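Local structure of prolyl-tRNA synthetase (Giardia lamblia ATCC 50803, 3IAL) at residues B[72-77]-B[144-149]; B[89-94]-B[246-251]; B[174-179]-B[266-271]. The protein probably joins L-proline to its cognate tRNA at the expense of ATP, by way of a prolyl-adenylate intermediate. All coordinates share one frame; numbering follows the deposited sequence.

How the contacts relate
Six short segments, read from the N terminus, show how one catalytic core is sewn together. Residues 72-77, just after helix 52-71, open contact 1, and residues 89-94 open contact 2 before contact 1 closes at 144-149. Residues 174-179 then open contact 3; contact 2 closes at 246-251 and contact 3 at 266-271. Contact 2 therefore crosses both others, whereas contacts 1 and 3 stand in series. Strands 143-152 and 167-177 lie side by side, so contacts 1 and 3 meet through I145 O and H174 N, a probable hydrogen bond. Contact 2 brings the start of helix 92-98 against the short helix 247-251, which leans on contact 3 where F248 packs on L268.

Contact 1: residues B[72-77]-B[144-149]; sequences VGISQI and KIHQTC
With chi1 at 68°, CG of H146 sits between the backbone N and the carbonyl carbon, and the imidazole turns across Q76; I77, similarly set (chi1 65°), sends CD1 to within 3.5 Å of I145 CD1. The CA of Q76 lies over one face of the H146 ring, 3.8 Å from its centroid, a CH-pi contact, while I74 O lies at the ring edge, 3.4 Å from CD2 of H146. N171 binds H146 ND1, and the ring of Y69, from helix 52-71, also meets the imidazole.

Parallel backbone pairing joins the two segments. S75 N donates to K144 O at 2.9 Å, an almost straight bond (171°); H146 N then donates to S75 O, and I77 N to H146 O. Water extends both ends: two molecules link V72 O to K144 NZ, which also binds Q186, and a third joins Q76 NE2, I77 O and T148 N.

F50, P52 and F55 of the second subunit pack on I77, S75 and Q76. A long helix leading into a short strand at the dimer interface is consistent with motif 1 of class II synthetases, joined here to the first strand of motif 2.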
loop_
_atom_site.group_PDB
_atom_site.type_symbol
_atom_site.label_atom_id
_atom_site.label_comp_id
_atom_site.label_asym_id
_atom_site.label_seq_id
_atom_site.Cartn_x
_atom_site.Cartn_y
_atom_site.Cartn_z
ATOM N N VAL B 72 6.189 8.764 14.446
ATOM C CA VAL B 72 7.489 8.805 15.126
ATOM C C VAL B 72 8.630 9.111 14.138
ATOM O O VAL B 72 9.786 8.770 14.390
ATOM C CB VAL B 72 7.753 7.512 15.979
ATOM C CG1 VAL B 72 6.721 7.395 17.100
ATOM C CG2 VAL B 72 7.756 6.251 15.127
ATOM N N GLY B 73 8.296 9.777 13.030
ATOM C CA GLY B 73 9.299 10.327 12.100
ATOM C C GLY B 73 10.024 9.311 11.213
ATOM O O GLY B 73 11.141 9.557 10.783
ATOM N N ILE B 74 9.393 8.173 10.928
ATOM C CA ILE B 74 9.968 7.211 9.984
ATOM C C ILE B 74 9.178 7.301 8.684
ATOM O O ILE B 74 7.967 7.080 8.687
ATOM C CB ILE B 74 9.933 5.781 10.520
ATOM C CG1 ILE B 74 10.503 5.729 11.944
ATOM C CG2 ILE B 74 10.726 4.835 9.567
ATOM C CD1 ILE B 74 10.388 4.346 12.624
ATOM N N SER B 75 9.863 7.648 7.588
ATOM C CA SER B 75 9.183 8.011 6.337
ATOM C C SER B 75 9.072 6.816 5.404
ATOM O O SER B 75 10.005 6.023 5.271
ATOM C CB SER B 75 9.923 9.142 5.623
ATOM O OG SER B 75 9.823 10.353 6.335
ATOM N N GLN B 76 7.929 6.691 4.753
ATOM C CA GLN B 76 7.706 5.567 3.875
ATOM C C GLN B 76 8.416 5.803 2.551
ATOM O O GLN B 76 8.441 6.921 2.040
ATOM C CB GLN B 76 6.216 5.311 3.637
ATOM C CG GLN B 76 5.985 3.895 3.062
ATOM C CD GLN B 76 4.533 3.454 3.085
ATOM O OE1 GLN B 76 3.674 4.154 3.597
ATOM N NE2 GLN B 76 4.259 2.288 2.518
ATOM N N ILE B 77 9.011 4.739 2.024
ATOM C CA ILE B 77 9.676 4.764 0.742
ATOM C C ILE B 77 9.399 3.454 0.024
ATOM O O ILE B 77 8.712 2.578 0.563
ATOM C CB ILE B 77 11.210 4.926 0.914
ATOM C CG1 ILE B 77 11.822 3.714 1.624
ATOM C CG2 ILE B 77 11.529 6.205 1.679
ATOM C CD1 ILE B 77 13.332 3.774 1.693
ATOM N N LYS B 144 15.502 7.855 8.768
ATOM C CA LYS B 144 14.575 6.808 9.191
ATOM C C LYS B 144 13.570 6.529 8.089
ATOM O O LYS B 144 12.776 7.400 7.732
ATOM C CB LYS B 144 13.831 7.245 10.460
ATOM C CG LYS B 144 14.731 7.702 11.608
ATOM C CD LYS B 144 13.959 7.795 12.917
ATOM C CE LYS B 144 14.791 8.394 14.027
ATOM N NZ LYS B 144 14.077 8.406 15.330
ATOM N N ILE B 145 13.597 5.313 7.547
ATOM C CA ILE B 145 12.674 4.947 6.493
ATOM C C ILE B 145 12.021 3.595 6.750
ATOM O O ILE B 145 12.404 2.874 7.655
ATOM C CB ILE B 145 13.354 4.995 5.099
ATOM C CG1 ILE B 145 14.613 4.120 5.033
ATOM C CG2 ILE B 145 13.724 6.455 4.734
ATOM C CD1 ILE B 145 14.370 2.649 4.893
ATOM N N HIS B 146 11.001 3.279 5.963
ATOM C CA HIS B 146 10.386 1.966 5.997
ATOM C C HIS B 146 9.658 1.738 4.688
ATOM O O HIS B 146 9.333 2.695 3.989
ATOM C CB HIS B 146 9.416 1.838 7.173
ATOM C CG HIS B 146 8.196 2.681 7.039
ATOM N ND1 HIS B 146 7.011 2.197 6.524
ATOM C CD2 HIS B 146 7.978 3.983 7.329
ATOM C CE1 HIS B 146 6.113 3.165 6.516
ATOM N NE2 HIS B 146 6.675 4.261 6.990
ATOM N N GLN B 147 9.417 0.473 4.362
ATOM C CA GLN B 147 8.661 0.116 3.174
ATOM C C GLN B 147 7.796 -1.111 3.419
ATOM O O GLN B 147 8.165 -2.008 4.167
ATOM C CB GLN B 147 9.580 -0.129 1.987
ATOM C CG GLN B 147 10.510 -1.320 2.124
ATOM C CD GLN B 147 11.403 -1.473 0.914
ATOM O OE1 GLN B 147 11.421 -0.606 0.038
ATOM N NE2 GLN B 147 12.162 -2.574 0.861
ATOM N N THR B 148 6.637 -1.115 2.779
ATOM C CA THR B 148 5.713 -2.229 2.812
ATOM C C THR B 148 5.834 -2.845 1.445
ATOM O O THR B 148 5.660 -2.160 0.442
ATOM C CB THR B 148 4.276 -1.748 3.027
ATOM O OG1 THR B 148 4.170 -1.182 4.335
ATOM C CG2 THR B 148 3.280 -2.899 2.854
ATOM N N CYS B 149 6.159 -4.126 1.402
ATOM C CA CYS B 149 6.447 -4.789 0.135
ATOM C C CYS B 149 6.480 -6.289 0.378
ATOM O O CYS B 149 6.172 -6.749 1.478
ATOM C CB CYS B 149 7.796 -4.319 -0.429
ATOM S SG CYS B 149 9.254 -4.849 0.555
HETATM O O HOH W 1 11.406 6.758 15.496
HETATM O O HOH W 2 12.004 10.022 15.157
HETATM O O HOH W 3 6.314 1.235 0.899
#

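Contact 2: residues B[89-94]-B[246-251]; sequences KKESDH and QRFSST
Charge joins E91 and D93, at the start of helix 92-98, to R247 of helix 247-251, and the two carboxylates use its guanidinium group differently. D93 OD2 accepts a hydrogen bond from R247 NH1 at 2.9 Å, met on the anti side, somewhat out of the carboxylate plane and bent to 136°, within a salt bridge. E91 OE2 instead lies over the guanidinium face, 3.5 Å from NH1 of R247, where no N-H points at it and attraction between charges does the work.

Further hydrogen bonds hold the frame. E91 OE1, at the N-cap of helix 92-98, accepts from H94 N at 2.8 Å; the bend of the chain at chi2 (-66°) leaves OE2 on the side of R247. T251 OG1 donates to R247 O, G219 O holds R247 NE, and H94 ND1 binds P218 O.

Among aromatic contacts, F248 turns its edge to the face of H94, CZ of F248 lying 3.6 Å from CG of H94, with the planes at 79°. Over the F248 face sits E91 CG, 4.1 Å from the ring centroid. In van der Waals contact, T251 CG2 meets K90 O at 3.3 Å.

The bound prolyl-adenylate is near, its closest atom about 6 Å from the H94 side chain. One glutamate thus caps a helix, faces an arginine and rests on a phenylalanine. The nearby positive charge and the helix N terminus would both be expected to favour its ionised form.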
loop_
_atom_site.group_PDB
_atom_site.type_symbol
_atom_site.label_atom_id
_atom_site.label_comp_id
_atom_site.label_asym_id
_atom_site.label_seq_id
_atom_site.Cartn_x
_atom_site.Cartn_y
_atom_site.Cartn_z
ATOM N N LYS B 89 26.447 -9.578 -1.826
ATOM C CA LYS B 89 27.620 -10.321 -1.348
ATOM C C LYS B 89 28.608 -9.495 -0.494
ATOM O O LYS B 89 29.590 -10.046 0.010
ATOM C CB LYS B 89 28.368 -10.930 -2.540
ATOM C CG LYS B 89 29.224 -9.929 -3.319
ATOM C CD LYS B 89 29.845 -10.550 -4.563
ATOM C CE LYS B 89 30.852 -9.600 -5.196
ATOM N NZ LYS B 89 31.327 -10.075 -6.520
ATOM N N LYS B 90 28.373 -8.190 -0.349
ATOM C CA LYS B 90 29.296 -7.312 0.388
ATOM C C LYS B 90 29.527 -7.756 1.847
ATOM O O LYS B 90 30.673 -7.863 2.278
ATOM C CB LYS B 90 28.804 -5.857 0.366
ATOM C CG LYS B 90 29.281 -5.017 -0.822
ATOM C CD LYS B 90 30.456 -4.106 -0.456
ATOM C CE LYS B 90 30.505 -2.848 -1.331
ATOM N NZ LYS B 90 30.748 -3.142 -2.783
ATOM N N GLU B 91 28.448 -8.012 2.594
ATOM C CA GLU B 91 28.554 -8.351 4.026
ATOM C C GLU B 91 28.533 -9.864 4.212
ATOM O O GLU B 91 27.536 -10.517 3.905
ATOM C CB GLU B 91 27.416 -7.705 4.832
ATOM C CG GLU B 91 27.796 -7.251 6.258
ATOM C CD GLU B 91 28.143 -8.386 7.223
ATOM O OE1 GLU B 91 27.548 -9.485 7.139
ATOM O OE2 GLU B 91 29.015 -8.162 8.089
ATOM N N SER B 92 29.624 -10.403 4.750
ATOM C CA SER B 92 29.848 -11.852 4.813
ATOM C C SER B 92 28.808 -12.610 5.641
ATOM O O SER B 92 28.147 -13.516 5.138
ATOM C CB SER B 92 31.244 -12.144 5.368
ATOM O OG SER B 92 31.484 -13.541 5.434
ATOM N N ASP B 93 28.678 -12.251 6.913
ATOM C CA ASP B 93 27.758 -12.960 7.801
ATOM C C ASP B 93 26.296 -12.827 7.356
ATOM O O ASP B 93 25.515 -13.761 7.516
ATOM C CB ASP B 93 27.947 -12.500 9.254
ATOM C CG ASP B 93 29.263 -12.998 9.863
ATOM O OD1 ASP B 93 29.907 -13.901 9.276
ATOM O OD2 ASP B 93 29.655 -12.486 10.935
ATOM N N HIS B 94 25.939 -11.686 6.775
ATOM C CA HIS B 94 24.588 -11.475 6.252
ATOM C C HIS B 94 24.297 -12.382 5.047
ATOM O O HIS B 94 23.234 -13.006 4.983
ATOM C CB HIS B 94 24.394 -10.005 5.875
ATOM C CG HIS B 94 22.992 -9.654 5.485
ATOM N ND1 HIS B 94 21.960 -9.581 6.397
ATOM C CD2 HIS B 94 22.454 -9.341 4.281
ATOM C CE1 HIS B 94 20.847 -9.238 5.770
ATOM N NE2 HIS B 94 21.119 -9.086 4.486
ATOM N N GLN B 246 27.659 -1.000 13.915
ATOM C CA GLN B 246 28.363 -0.276 12.862
ATOM C C GLN B 246 28.878 -1.199 11.757
ATOM O O GLN B 246 29.503 -0.732 10.806
ATOM C CB GLN B 246 29.521 0.510 13.476
ATOM C CG GLN B 246 29.070 1.702 14.288
ATOM C CD GLN B 246 30.168 2.255 15.179
ATOM O OE1 GLN B 246 30.748 1.530 15.988
ATOM N NE2 GLN B 246 30.444 3.556 15.050
ATOM N N ARG B 247 28.588 -2.495 11.865
ATOM C CA ARG B 247 29.118 -3.508 10.942
ATOM C C ARG B 247 28.777 -3.240 9.482
ATOM O O ARG B 247 29.661 -3.257 8.618
ATOM C CB ARG B 247 28.622 -4.911 11.333
ATOM C CG ARG B 247 29.374 -5.530 12.506
ATOM C CD ARG B 247 28.579 -6.653 13.193
ATOM N NE ARG B 247 28.335 -7.810 12.326
ATOM C CZ ARG B 247 29.244 -8.729 11.995
ATOM N NH1 ARG B 247 28.894 -9.737 11.203
ATOM N NH2 ARG B 247 30.501 -8.653 12.434
ATOM N N PHE B 248 27.497 -3.005 9.210
ATOM C CA PHE B 248 27.030 -2.712 7.853
ATOM C C PHE B 248 27.545 -1.359 7.344
ATOM O O PHE B 248 27.806 -1.201 6.148
ATOM C CB PHE B 248 25.498 -2.744 7.784
ATOM C CG PHE B 248 24.911 -4.129 7.651
ATOM C CD1 PHE B 248 24.742 -4.706 6.403
ATOM C CD2 PHE B 248 24.506 -4.837 8.764
ATOM C CE1 PHE B 248 24.191 -5.966 6.266
ATOM C CE2 PHE B 248 23.955 -6.091 8.642
ATOM C CZ PHE B 248 23.786 -6.656 7.392
ATOM N N SER B 249 27.696 -0.391 8.247
ATOM C CA SER B 249 28.208 0.929 7.882
ATOM C C SER B 249 29.647 0.855 7.386
ATOM O O SER B 249 30.041 1.585 6.467
ATOM C CB SER B 249 28.136 1.886 9.075
ATOM O OG SER B 249 26.811 2.032 9.540
ATOM N N SER B 250 30.439 -0.009 8.009
ATOM C CA SER B 250 31.809 -0.251 7.547
ATOM C C SER B 250 31.804 -0.988 6.213
ATOM O O SER B 250 32.530 -0.630 5.299
ATOM C CB SER B 250 32.592 -1.067 8.572
ATOM O OG SER B 250 33.929 -1.241 8.136
ATOM N N THR B 251 30.971 -2.018 6.105
ATOM C CA THR B 251 30.921 -2.831 4.889
ATOM C C THR B 251 30.434 -2.008 3.700
ATOM O O THR B 251 31.007 -2.084 2.623
ATOM C CB THR B 251 30.018 -4.067 5.074
ATOM O OG1 THR B 251 30.448 -4.800 6.226
ATOM C CG2 THR B 251 30.071 -4.973 3.846
#

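Contact 3: residues B[174-179]-B[266-271]; sequences HCCHAT and PYLTCA. With PR8 (5'-O-[(R)-hydroxy{[(2S)-pyrrolidin-2-ylcarbonyl]oxy}phosphoryl]adenosine), chain H.
This is a buried antiparallel pairing of residues 174-177 of strand 167-177 with residues 267-271 of strand 263-274 in the class II catalytic core, consistent with the second strand of motif 2 lying beside the strand of motif 3, which leads into helix 276-285. Two hydrogen-bonded pairs carry it: C175 N and T269 O (2.9 Å) are answered by T269 N and C175 O, and H177 and Y267 repeat the exchange. The axes of these short strand pieces come within 4.7 Å, their N-to-C directions 159° apart.

On the face that bears C175, T269, H177 and Y267, a polar bond bridges the strands. H177 NE2 and T269 OG1 form a 2.8 Å hydrogen bond, nearly straight at 171°, the hydroxyl lying in the plane of the imidazole at its edge; either could be the donor. A chi1 of 68° places OG1 of T269 there. Y190 OH holds the same hydroxyl.

On the face with H174, C176, L268 and C270 the contacts across the strands are mostly apolar. C176 SG touches P266 CG at 3.5 Å, and C270 CB makes an off-centre CH-pi contact with the H174 ring. E172 binds NE2 of H174 and Y128 OH binds ND1, which fixes the rotation of the imidazole.

Here the sheet meets prolyl-adenylate. H174 CE1 lies 3.6 Å from the pyrrolidine CD. C270 SG comes within 3.9 Å of the ligand CA. While T122, H242, Q237 and S274 hydrogen-bond the ligand, these residues meet its carbons and probably recognise the proline ring by shape, with a histidine pinned at both nitrogens as a firm surface.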
loop_
_atom_site.group_PDB
_atom_site.type_symbol
_atom_site.label_atom_id
_atom_site.label_comp_id
_atom_site.label_asym_id
_atom_site.label_seq_id
_atom_site.Cartn_x
_atom_site.Cartn_y
_atom_site.Cartn_z
ATOM N N HIS B 174 14.195 0.720 8.503
ATOM C CA HIS B 174 15.660 0.798 8.604
ATOM C C HIS B 174 16.035 2.235 8.966
ATOM O O HIS B 174 15.619 3.183 8.273
ATOM C CB HIS B 174 16.333 0.441 7.270
ATOM C CG HIS B 174 16.074 -0.957 6.801
ATOM N ND1 HIS B 174 16.980 -1.985 6.974
ATOM C CD2 HIS B 174 15.013 -1.497 6.149
ATOM C CE1 HIS B 174 16.483 -3.097 6.459
ATOM N NE2 HIS B 174 15.288 -2.831 5.955
ATOM N N CYS B 175 16.797 2.404 10.047
ATOM C CA CYS B 175 17.193 3.729 10.501
ATOM C C CYS B 175 18.684 3.823 10.710
ATOM O O CYS B 175 19.325 2.872 11.158
ATOM C CB CYS B 175 16.490 4.099 11.800
ATOM S SG CYS B 175 14.695 4.080 11.705
ATOM N N CYS B 176 19.213 4.997 10.389
ATOM C CA CYS B 176 20.618 5.301 10.498
ATOM C C CYS B 176 20.783 6.373 11.575
ATOM O O CYS B 176 20.102 7.405 11.542
ATOM C CB CYS B 176 21.112 5.799 9.148
ATOM S SG CYS B 176 22.872 5.987 8.990
ATOM N N HIS B 177 21.687 6.124 12.520
ATOM C CA HIS B 177 21.782 6.904 13.749
ATOM C C HIS B 177 23.188 7.449 13.985
ATOM O O HIS B 177 24.178 6.786 13.694
ATOM C CB HIS B 177 21.400 6.022 14.937
ATOM C CG HIS B 177 20.104 5.292 14.761
ATOM N ND1 HIS B 177 18.878 5.905 14.917
ATOM C CD2 HIS B 177 19.845 3.995 14.467
ATOM C CE1 HIS B 177 17.922 5.015 14.720
ATOM N NE2 HIS B 177 18.480 3.848 14.455
ATOM N N ALA B 178 23.266 8.650 14.544
ATOM C CA ALA B 178 24.548 9.285 14.806
ATOM C C ALA B 178 25.350 8.530 15.868
ATOM O O ALA B 178 26.569 8.389 15.743
ATOM C CB ALA B 178 24.345 10.732 15.219
ATOM N N THR B 179 24.665 8.054 16.908
ATOM C CA THR B 179 25.330 7.442 18.058
ATOM C C THR B 179 24.680 6.133 18.501
ATOM O O THR B 179 23.530 5.832 18.164
ATOM C CB THR B 179 25.273 8.353 19.295
ATOM O OG1 THR B 179 23.905 8.469 19.710
ATOM C CG2 THR B 179 25.882 9.751 19.023
ATOM N N PRO B 266 27.992 5.598 11.279
ATOM C CA PRO B 266 26.758 5.655 12.039
ATOM C C PRO B 266 26.283 4.259 12.422
ATOM O O PRO B 266 26.726 3.261 11.852
ATOM C CB PRO B 266 25.776 6.307 11.061
ATOM C CG PRO B 266 26.264 5.902 9.710
ATOM C CD PRO B 266 27.750 5.667 9.826
ATOM N N TYR B 267 25.391 4.207 13.400
ATOM C CA TYR B 267 24.764 2.966 13.823
ATOM C C TYR B 267 23.557 2.682 12.948
ATOM O O TYR B 267 22.904 3.616 12.485
ATOM C CB TYR B 267 24.332 3.076 15.288
ATOM C CG TYR B 267 25.426 2.708 16.265
ATOM C CD1 TYR B 267 26.568 3.489 16.392
ATOM C CD2 TYR B 267 25.315 1.574 17.063
ATOM C CE1 TYR B 267 27.580 3.150 17.294
ATOM C CE2 TYR B 267 26.311 1.231 17.961
ATOM C CZ TYR B 267 27.440 2.020 18.075
ATOM O OH TYR B 267 28.422 1.660 18.972
ATOM N N LEU B 268 23.264 1.399 12.723
ATOM C CA LEU B 268 22.067 0.991 11.981
ATOM C C LEU B 268 21.115 0.140 12.838
ATOM O O LEU B 268 21.552 -0.709 13.619
ATOM C CB LEU B 268 22.460 0.221 10.717
ATOM C CG LEU B 268 23.213 1.001 9.628
ATOM C CD1 LEU B 268 23.720 0.046 8.558
ATOM C CD2 LEU B 268 22.368 2.121 9.007
ATOM N N THR B 269 19.816 0.379 12.680
ATOM C CA THR B 269 18.792 -0.470 13.272
ATOM C C THR B 269 17.742 -0.854 12.221
ATOM O O THR B 269 17.611 -0.194 11.182
ATOM C CB THR B 269 18.110 0.203 14.493
ATOM O OG1 THR B 269 17.334 1.337 14.074
ATOM C CG2 THR B 269 19.162 0.656 15.523
ATOM N N CYS B 270 17.013 -1.936 12.482
ATOM C CA CYS B 270 15.874 -2.300 11.635
ATOM C C CYS B 270 14.812 -3.076 12.379
ATOM O O CYS B 270 15.058 -3.628 13.442
ATOM C CB CYS B 270 16.315 -3.072 10.396
ATOM S SG CYS B 270 17.216 -4.576 10.700
ATOM N N ALA B 271 13.613 -3.079 11.814
ATOM C CA ALA B 271 12.471 -3.743 12.418
ATOM C C ALA B 271 11.605 -4.322 11.325
ATOM O O ALA B 271 11.383 -3.677 10.303
ATOM C CB ALA B 271 11.666 -2.773 13.274
HETATM C C PR8 H . 14.535 -8.979 9.508
HETATM N N PR8 H . 15.381 -7.287 8.005
HETATM O O PR8 H . 14.381 -9.639 8.479
HETATM P P PR8 H . 13.521 -10.833 10.816
HETATM N N1 PR8 H . 6.916 -16.301 6.251
HETATM C C2 PR8 H . 6.236 -15.333 6.856
HETATM N N3 PR8 H . 6.831 -14.435 7.645
HETATM C C4 PR8 H . 8.144 -14.473 7.865
HETATM C C5 PR8 H . 8.887 -15.479 7.256
HETATM C C6 PR8 H . 8.247 -16.401 6.432
HETATM N N6 PR8 H . 8.946 -17.366 5.834
HETATM N N7 PR8 H . 10.153 -15.313 7.619
HETATM C C8 PR8 H . 10.213 -14.251 8.424
HETATM N N9 PR8 H . 8.987 -13.734 8.587
HETATM C CA PR8 H . 15.086 -7.556 9.423
HETATM C CB PR8 H . 13.999 -6.580 9.841
HETATM C CD PR8 H . 14.765 -6.009 7.664
HETATM C CG PR8 H . 13.490 -5.993 8.517
HETATM C "C1'" PR8 H . 8.670 -12.537 9.431
HETATM O O10 PR8 H . 14.277 -9.407 10.773
HETATM O O1P PR8 H . 14.400 -11.974 10.452
HETATM C "C2'" PR8 H . 8.865 -12.808 10.942
HETATM O "O2'" PR8 H . 7.811 -12.185 11.692
HETATM O O2P PR8 H . 13.002 -10.982 12.329
HETATM C "C3'" PR8 H . 10.142 -12.063 11.254
HETATM O "O3'" PR8 H . 10.190 -11.716 12.640
HETATM C "C4'" PR8 H . 9.866 -10.833 10.410
HETATM O "O4'" PR8 H . 9.581 -11.433 9.126
HETATM C "C5'" PR8 H . 11.100 -9.957 10.391
HETATM O "O5'" PR8 H . 12.208 -10.685 9.899
#